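Local coordinates for MsStt7d protein (Micromonas, PDB 4IX3) that probably phosphorylates protein substrates with ATP, as the catalytic kinase domain of a state transition kinase homolog that binds magnesium, at residues C162-L174 and G209-L223. Numbering follows the deposited sequence. Where two conformers were deposited one is given.
Sequences CGVVHRDVKPANL and GPADPRYAKADELYL. With MG (magnesium ion), chain E.
K170 reaches across to D212, its NZ forming a salt bridge 2.8 Å from D212 OD2 on the anti lone pair of that oxygen. The same NZ meets D168 OD1 at 2.8 Å on its syn side, so one ammonium joins two carboxylates whose planes are turned 49° apart. D168 OD2 binds the magnesium ion at 2.0 Å, with D188 and four waters as the other ligands. Behind D212, R214 grips both carboxylate oxygens side-on through NE and NH2, and its backbone N closes an Asx turn on OD1. An alanine at D212 would probably leave K170 and R214, 4.3 Å apart between NZ and NH2, without the carboxylate that separates their charges. K170 CB lies over the centre of the Y215 ring, a CH-pi contact 3.5 Å from the centroid; CG sits between backbone N and carbonyl carbon (chi1 55°), and the chain runs on to D212. The R167 guanidinium is sandwiched between L223 CG and P210 CD, while water 1 links R167 O to D212 N. Here the HRD-type catalytic loop meets residues 209-223, consistent with the end of the kinase activation segment, E220 pairing with R326; helix 246-261 backs both, D249 receiving R167 N and Q259 bonding Y215 OH.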
ATOM      1  N   CYS B 162       5.154  23.450  14.848  1.00 14.03           N
ATOM      2  CA  CYS B 162       6.334  22.672  15.193  0.50 16.06           C
ATOM      3  C   CYS B 162       6.928  21.959  13.998  1.00 15.12           C
ATOM      4  O   CYS B 162       7.759  21.050  14.152  1.00 16.46           O
ATOM      5  CB  CYS B 162       6.082  21.737  16.368  0.50 17.11           C
ATOM      6  SG  CYS B 162       5.053  20.306  15.990  0.50 12.30           S
ATOM      7  N   GLY B 163       6.578  22.427  12.800  1.00 14.60           N
ATOM      8  CA  GLY B 163       7.223  21.992  11.568  1.00 16.48           C
ATOM      9  C   GLY B 163       6.636  20.761  10.894  1.00 13.19           C
ATOM     10  O   GLY B 163       7.197  20.302   9.913  1.00 16.24           O
ATOM     11  N   VAL B 164       5.545  20.216  11.390  1.00 13.05           N
ATOM     12  CA  VAL B 164       4.966  19.009  10.834  1.00 11.32           C
ATOM     13  C   VAL B 164       3.847  19.311   9.864  1.00 11.28           C
ATOM     14  O   VAL B 164       2.925  20.074  10.225  1.00 11.84           O
ATOM     15  CB  VAL B 164       4.466  18.099  11.982  1.00 12.46           C
ATOM     16  CG1 VAL B 164       3.769  16.848  11.431  1.00 12.68           C
ATOM     17  CG2 VAL B 164       5.659  17.717  12.885  1.00 15.16           C
ATOM     18  N   VAL B 165       3.925  18.732   8.677  1.00 12.27           N
ATOM     19  CA  VAL B 165       2.815  18.730   7.727  1.00 11.99           C
ATOM     20  C   VAL B 165       2.252  17.323   7.669  1.00 10.76           C
ATOM     21  O   VAL B 165       3.033  16.373   7.455  1.00 12.24           O
ATOM     22  CB  VAL B 165       3.232  19.259   6.341  1.00 12.40           C
ATOM     23  CG1 VAL B 165       2.103  19.173   5.319  1.00 12.45           C
ATOM     24  CG2 VAL B 165       3.749  20.675   6.499  1.00 14.97           C
ATOM     25  N   HIS B 166       0.958  17.165   7.897  1.00 10.68           N
ATOM     26  CA  HIS B 166       0.401  15.822   8.119  1.00 10.46           C
ATOM     27  C   HIS B 166       0.359  15.064   6.782  1.00 10.83           C
ATOM     28  O   HIS B 166       0.705  13.871   6.729  1.00 11.78           O
ATOM     29  CB  HIS B 166      -1.003  15.989   8.748  1.00 11.24           C
ATOM     30  CG  HIS B 166      -1.706  14.700   8.945  1.00 10.42           C
ATOM     31  ND1 HIS B 166      -1.917  14.079  10.146  1.00 13.66           N
ATOM     32  CD2 HIS B 166      -2.246  13.886   7.975  1.00  8.92           C
ATOM     33  CE1 HIS B 166      -2.575  12.914   9.932  1.00  8.17           C
ATOM     34  NE2 HIS B 166      -2.796  12.830   8.590  1.00 13.55           N
ATOM     35  N   ARG B 167      -0.091  15.740   5.731  1.00 11.55           N
ATOM     36  CA  ARG B 167      -0.087  15.171   4.388  1.00 11.58           C
ATOM     37  C   ARG B 167      -1.286  14.279   4.057  1.00 11.35           C
ATOM     38  O   ARG B 167      -1.580  14.060   2.882  1.00 14.16           O
ATOM     39  CB  ARG B 167       1.214  14.399   4.146  1.00 13.13           C
ATOM     40  CG  ARG B 167       1.964  14.825   2.894  1.00 14.10           C
ATOM     41  CD  ARG B 167       2.653  13.642   2.234  1.00 23.74           C
ATOM     42  NE  ARG B 167       4.035  13.946   1.874  1.00 35.95           N
ATOM     43  CZ  ARG B 167       4.440  14.237   0.642  1.00 24.88           C
ATOM     44  NH1 ARG B 167       3.567  14.264  -0.356  1.00 33.68           N
ATOM     45  NH2 ARG B 167       5.718  14.499   0.407  1.00 28.72           N
ATOM     46  N   ASP B 168      -1.974  13.755   5.069  1.00 11.05           N
ATOM     47  CA  ASP B 168      -3.077  12.816   4.791  1.00 10.76           C
ATOM     48  C   ASP B 168      -4.316  13.153   5.602  1.00 10.77           C
ATOM     49  O   ASP B 168      -4.984  12.291   6.168  1.00 12.38           O
ATOM     50  CB  ASP B 168      -2.632  11.347   5.024  1.00 12.62           C
ATOM     51  CG  ASP B 168      -3.512  10.327   4.296  1.00 12.74           C
ATOM     52  OD1 ASP B 168      -4.323  10.733   3.444  1.00 14.12           O
ATOM     53  OD2 ASP B 168      -3.404   9.114   4.611  1.00 13.98           O
ATOM     54  N   VAL B 169      -4.609  14.454   5.618  1.00 10.67           N
ATOM     55  CA  VAL B 169      -5.821  14.912   6.306  1.00 10.00           C
ATOM     56  C   VAL B 169      -7.039  14.496   5.477  1.00 10.85           C
ATOM     57  O   VAL B 169      -7.113  14.766   4.253  1.00 11.59           O
ATOM     58  CB  VAL B 169      -5.755  16.445   6.486  1.00 10.25           C
ATOM     59  CG1 VAL B 169      -7.088  16.992   6.972  1.00 11.56           C
ATOM     60  CG2 VAL B 169      -4.627  16.813   7.441  1.00 10.74           C
ATOM     61  N   LYS B 170      -8.001  13.879   6.147  1.00 10.64           N
ATOM     62  CA  LYS B 170      -9.237  13.442   5.513  1.00 10.38           C
ATOM     63  C   LYS B 170     -10.143  12.902   6.620  1.00  8.96           C
ATOM     64  O   LYS B 170      -9.645  12.563   7.702  1.00 10.30           O
ATOM     65  CB  LYS B 170      -9.021  12.375   4.390  1.00 11.57           C
ATOM     66  CG  LYS B 170      -8.240  11.149   4.892  1.00 11.47           C
ATOM     67  CD  LYS B 170      -7.874  10.290   3.696  1.00 14.08           C
ATOM     68  CE  LYS B 170      -7.112   9.027   4.075  1.00 14.73           C
ATOM     69  NZ  LYS B 170      -6.148   8.669   2.995  1.00 14.06           N
ATOM     70  N   PRO B 171     -11.443  12.758   6.369  1.00 10.37           N
ATOM     71  CA  PRO B 171     -12.338  12.215   7.383  1.00 10.97           C
ATOM     72  C   PRO B 171     -11.933  10.828   7.922  1.00 10.68           C
ATOM     73  O   PRO B 171     -12.113  10.552   9.117  1.00 11.38           O
ATOM     74  CB  PRO B 171     -13.707  12.247   6.689  1.00 13.13           C
ATOM     75  CG  PRO B 171     -13.593  13.439   5.752  1.00 12.71           C
ATOM     76  CD  PRO B 171     -12.197  13.261   5.187  1.00 11.55           C
ATOM     77  N   ALA B 172     -11.344   9.960   7.086  1.00 11.15           N
ATOM     78  CA  ALA B 172     -10.985   8.627   7.542  1.00 10.81           C
ATOM     79  C   ALA B 172      -9.843   8.708   8.558  1.00 10.40           C
ATOM     80  O   ALA B 172      -9.595   7.712   9.246  1.00 11.67           O
ATOM     81  CB  ALA B 172     -10.524   7.741   6.362  1.00 13.57           C
ATOM     82  N   ASN B 173      -9.102   9.820   8.592  1.00  9.26           N
ATOM     83  CA  ASN B 173      -7.981  10.009   9.517  1.00  9.27           C
ATOM     84  C   ASN B 173      -8.347  10.938  10.697  1.00  9.16           C
ATOM     85  O   ASN B 173      -7.441  11.460  11.354  1.00 10.03           O
ATOM     86  CB  ASN B 173      -6.719  10.489   8.802  1.00 10.22           C
ATOM     87  CG  ASN B 173      -5.970   9.348   8.145  1.00  9.99           C
ATOM     88  OD1 ASN B 173      -6.180   8.187   8.504  1.00 11.52           O
ATOM     89  ND2 ASN B 173      -5.117   9.683   7.199  1.00 11.84           N
ATOM     90  N   LEU B 174      -9.643  11.006  11.003  1.00  9.95           N
ATOM     91  CA  LEU B 174     -10.086  11.726  12.202  1.00  8.50           C
ATOM     92  C   LEU B 174     -10.922  10.778  13.040  1.00  9.09           C
ATOM     93  O   LEU B 174     -11.721  10.002  12.516  1.00 11.89           O
ATOM     94  CB  LEU B 174     -10.898  12.972  11.775  1.00 10.36           C
ATOM     95  CG  LEU B 174     -10.036  14.085  11.152  1.00 10.29           C
ATOM     96  CD1 LEU B 174     -10.899  15.063  10.328  1.00 12.06           C
ATOM     97  CD2 LEU B 174      -9.259  14.832  12.242  1.00 12.00           C
ATOM     98  N   GLY B 209       4.837  13.172  -3.684  1.00 30.39           N
ATOM     99  CA  GLY B 209       4.948  12.067  -2.674  1.00 27.48           C
ATOM    100  C   GLY B 209       3.647  11.297  -2.751  1.00 23.97           C
ATOM    101  O   GLY B 209       2.852  11.603  -3.656  1.00 24.73           O
ATOM    102  N   PRO B 210       3.342  10.448  -1.730  1.00 21.75           N
ATOM    103  CA  PRO B 210       2.078   9.691  -1.724  1.00 21.24           C
ATOM    104  C   PRO B 210       1.058  10.792  -1.425  1.00 22.07           C
ATOM    105  O   PRO B 210       1.394  11.850  -0.891  1.00 26.22           O
ATOM    106  CB  PRO B 210       2.250   8.702  -0.556  1.00 27.78           C
ATOM    107  CG  PRO B 210       3.160   9.458   0.364  1.00 25.39           C
ATOM    108  CD  PRO B 210       4.066  10.329  -0.453  1.00 23.06           C
ATOM    109  N   ALA B 211      -0.137  10.644  -1.940  1.00 20.58           N
ATOM    110  CA  ALA B 211      -1.137  11.649  -1.680  1.00 17.87           C
ATOM    111  C   ALA B 211      -2.376  10.844  -1.948  1.00 18.36           C
ATOM    112  O   ALA B 211      -2.426  10.046  -2.898  1.00 20.32           O
ATOM    113  CB  ALA B 211      -1.018  12.845  -2.651  1.00 20.30           C
ATOM    114  N   ASP B 212      -3.402  11.094  -1.151  1.00 14.57           N
ATOM    115  CA  ASP B 212      -4.689  10.544  -1.467  1.00 13.69           C
ATOM    116  C   ASP B 212      -5.283  11.501  -2.512  1.00 15.03           C
ATOM    117  O   ASP B 212      -5.459  12.679  -2.224  1.00 14.41           O
ATOM    118  CB  ASP B 212      -5.532  10.560  -0.197  1.00 13.01           C
ATOM    119  CG  ASP B 212      -6.847   9.852  -0.373  1.00 11.98           C
ATOM    120  OD1 ASP B 212      -7.457  10.051  -1.452  1.00 12.77           O
ATOM    121  OD2 ASP B 212      -7.359   9.216   0.584  1.00 12.65           O
ATOM    122  N   PRO B 213      -5.547  11.026  -3.751  1.00 14.50           N
ATOM    123  CA  PRO B 213      -5.996  11.936  -4.798  1.00 15.81           C
ATOM    124  C   PRO B 213      -7.319  12.620  -4.478  1.00 15.27           C
ATOM    125  O   PRO B 213      -7.626  13.696  -5.006  1.00 16.33           O
ATOM    126  CB  PRO B 213      -6.089  11.054  -6.041  1.00 19.52           C
ATOM    127  CG  PRO B 213      -6.108   9.666  -5.528  1.00 19.09           C
ATOM    128  CD  PRO B 213      -5.436   9.620  -4.192  1.00 14.68           C
ATOM    129  N   ARG B 214      -8.126  12.026  -3.611  1.00 13.94           N
ATOM    130  CA  ARG B 214      -9.408  12.623  -3.277  1.00 14.11           C
ATOM    131  C   ARG B 214      -9.251  13.909  -2.450  1.00 15.15           C
ATOM    132  O   ARG B 214     -10.175  14.748  -2.457  1.00 14.60           O
ATOM    133  CB  ARG B 214     -10.242  11.625  -2.479  1.00 13.52           C
ATOM    134  CG  ARG B 214     -10.564  10.331  -3.236  1.00 14.66           C
ATOM    135  CD  ARG B 214     -11.280   9.335  -2.354  1.00 15.64           C
ATOM    136  NE  ARG B 214     -10.343   8.922  -1.306  1.00 14.66           N
ATOM    137  CZ  ARG B 214     -10.680   8.220  -0.236  1.00 14.74           C
ATOM    138  NH1 ARG B 214     -11.923   7.798  -0.089  1.00 17.83           N
ATOM    139  NH2 ARG B 214      -9.751   7.984   0.706  1.00 16.62           N
ATOM    140  N   TYR B 215      -8.132  14.031  -1.738  1.00 12.87           N
ATOM    141  CA  TYR B 215      -7.903  15.091  -0.761  1.00 11.53           C
ATOM    142  C   TYR B 215      -6.675  15.899  -1.084  1.00 13.16           C
ATOM    143  O   TYR B 215      -6.206  16.678  -0.262  1.00 14.29           O
ATOM    144  CB  TYR B 215      -7.815  14.499   0.646  1.00 11.31           C
ATOM    145  CG  TYR B 215      -9.126  13.833   1.040  1.00  9.76           C
ATOM    146  CD1 TYR B 215     -10.196  14.625   1.518  1.00 11.03           C
ATOM    147  CD2 TYR B 215      -9.359  12.457   0.857  1.00 11.48           C
ATOM    148  CE1 TYR B 215     -11.401  14.058   1.838  1.00 11.55           C
ATOM    149  CE2 TYR B 215     -10.570  11.891   1.157  1.00 10.35           C
ATOM    150  CZ  TYR B 215     -11.610  12.691   1.666  1.00 10.69           C
ATOM    151  OH  TYR B 215     -12.828  12.120   1.930  1.00 12.38           O
ATOM    152  N   ALA B 216      -6.217  15.821  -2.336  1.00 16.72           N
ATOM    153  CA  ALA B 216      -5.079  16.615  -2.791  1.00 18.38           C
ATOM    154  C   ALA B 216      -5.449  17.184  -4.164  1.00 19.41           C
ATOM    155  O   ALA B 216      -6.020  16.478  -5.014  1.00 19.52           O
ATOM    156  CB  ALA B 216      -3.831  15.720  -2.906  1.00 18.77           C
ATOM    157  N   LYS B 217      -5.243  18.494  -4.324  1.00 18.35           N
ATOM    158  CA  LYS B 217      -5.432  19.160  -5.617  1.00 20.57           C
ATOM    159  C   LYS B 217      -4.648  18.394  -6.691  1.00 18.64           C
ATOM    160  O   LYS B 217      -3.494  17.999  -6.463  1.00 19.77           O
ATOM    161  CB  LYS B 217      -4.986  20.633  -5.510  1.00 19.84           C
ATOM    162  CG  LYS B 217      -5.113  21.449  -6.790  1.00 22.71           C
ATOM    163  CD  LYS B 217      -4.986  22.948  -6.530  1.00 25.12           C
ATOM    164  CE  LYS B 217      -5.114  23.711  -7.833  1.00 24.82           C
ATOM    165  NZ  LYS B 217      -3.728  23.867  -8.369  1.00 30.81           N
ATOM    166  N   ALA B 218      -5.260  18.165  -7.853  1.00 21.16           N
ATOM    167  CA  ALA B 218      -4.725  17.175  -8.786  1.00 19.72           C
ATOM    168  C   ALA B 218      -3.317  17.526  -9.269  1.00 23.57           C
ATOM    169  O   ALA B 218      -2.518  16.647  -9.583  1.00 25.60           O
ATOM    170  CB  ALA B 218      -5.657  16.965  -9.963  1.00 23.98           C
ATOM    171  N   ASP B 219      -2.999  18.811  -9.357  1.00 21.69           N
ATOM    172  CA  ASP B 219      -1.677  19.200  -9.827  1.00 23.09           C
ATOM    173  C   ASP B 219      -0.725  19.645  -8.707  1.00 21.53           C
ATOM    174  O   ASP B 219       0.288  20.297  -8.977  1.00 24.18           O
ATOM    175  CB  ASP B 219      -1.792  20.270 -10.905  1.00 25.11           C
ATOM    176  CG  ASP B 219      -2.263  21.597 -10.353  1.00 24.25           C
ATOM    177  OD1 ASP B 219      -2.819  21.633  -9.224  1.00 26.53           O
ATOM    178  OD2 ASP B 219      -2.201  22.577 -11.127  1.00 32.83           O
ATOM    179  N   GLU B 220      -1.074  19.299  -7.464  1.00 18.98           N
ATOM    180  CA  GLU B 220      -0.238  19.607  -6.292  1.00 18.25           C
ATOM    181  C   GLU B 220      -0.225  18.377  -5.389  1.00 21.15           C
ATOM    182  O   GLU B 220      -0.675  18.409  -4.236  1.00 22.46           O
ATOM    183  CB  GLU B 220      -0.732  20.821  -5.518  1.00 20.16           C
ATOM    184  CG  GLU B 220      -0.732  22.047  -6.408  1.00 20.80           C
ATOM    185  CD  GLU B 220      -1.236  23.307  -5.734  1.00 25.83           C
ATOM    186  OE1 GLU B 220      -1.415  23.318  -4.488  1.00 26.09           O
ATOM    187  OE2 GLU B 220      -1.494  24.269  -6.496  1.00 30.00           O
ATOM    188  N   LEU B 221       0.418  17.327  -5.893  1.00 21.72           N
ATOM    189  CA  LEU B 221       0.609  16.078  -5.159  1.00 24.22           C
ATOM    190  C   LEU B 221       1.891  16.098  -4.302  1.00 23.15           C
ATOM    191  O   LEU B 221       2.260  15.101  -3.680  1.00 31.55           O
ATOM    192  CB  LEU B 221       0.535  14.876  -6.120  1.00 24.31           C
ATOM    193  CG  LEU B 221      -0.753  14.859  -6.937  1.00 27.77           C
ATOM    194  CD1 LEU B 221      -0.638  13.685  -7.903  1.00 30.17           C
ATOM    195  CD2 LEU B 221      -2.021  14.823  -6.089  1.00 29.06           C
ATOM    196  N   TYR B 222       2.556  17.239  -4.232  1.00 22.61           N
ATOM    197  CA  TYR B 222       3.841  17.411  -3.559  1.00 22.35           C
ATOM    198  C   TYR B 222       3.736  18.332  -2.334  1.00 22.84           C
ATOM    199  O   TYR B 222       2.776  19.104  -2.209  1.00 21.28           O
ATOM    200  CB  TYR B 222       4.843  18.050  -4.537  1.00 25.62           C
ATOM    201  CG  TYR B 222       4.366  19.390  -5.133  1.00 23.46           C
ATOM    202  CD1 TYR B 222       4.459  20.589  -4.399  1.00 25.15           C
ATOM    203  CD2 TYR B 222       3.786  19.439  -6.404  1.00 23.14           C
ATOM    204  CE1 TYR B 222       3.988  21.789  -4.916  1.00 24.22           C
ATOM    205  CE2 TYR B 222       3.328  20.642  -6.934  1.00 21.23           C
ATOM    206  CZ  TYR B 222       3.426  21.799  -6.189  1.00 23.79           C
ATOM    207  OH  TYR B 222       2.962  22.950  -6.789  1.00 25.77           O
ATOM    208  N   LEU B 223       4.766  18.337  -1.488  1.00 23.76           N
ATOM    209  CA  LEU B 223       4.985  19.377  -0.484  1.00 22.63           C
ATOM    210  C   LEU B 223       5.915  20.453  -1.013  1.00 23.38           C
ATOM    211  O   LEU B 223       5.615  21.645  -0.899  1.00 23.36           O
ATOM    212  CB  LEU B 223       5.503  18.813   0.847  1.00 20.85           C
ATOM    213  CG  LEU B 223       4.537  17.882   1.579  1.00 19.71           C
ATOM    214  CD1 LEU B 223       5.107  17.482   2.925  1.00 18.58           C
ATOM    215  CD2 LEU B 223       3.174  18.538   1.782  1.00 18.45           C
TER
HETATM  216 MG    MG E 601      -2.248   7.563   5.176  1.00 18.83          MG
HETATM  217  O   HOH W   1      -3.251  13.371   0.775  1.00 19.12           O
HETATM  218  O   HOH W   2      -0.412  11.217   1.857  1.00 34.75           O
HETATM  219  O   HOH W   3     -12.048  10.067   4.248  1.00 18.03           O
HETATM  220  O   HOH W   4      -0.562   8.764   5.197  1.00 21.20           O
HETATM  221  O   HOH W   5      -1.008   5.995   5.930  1.00 24.32           O
HETATM  222  O   HOH W   6      -3.803   6.294   5.275  1.00 21.73           O
HETATM  223  O   HOH W   7      -1.843   7.041   3.287  1.00 21.12           O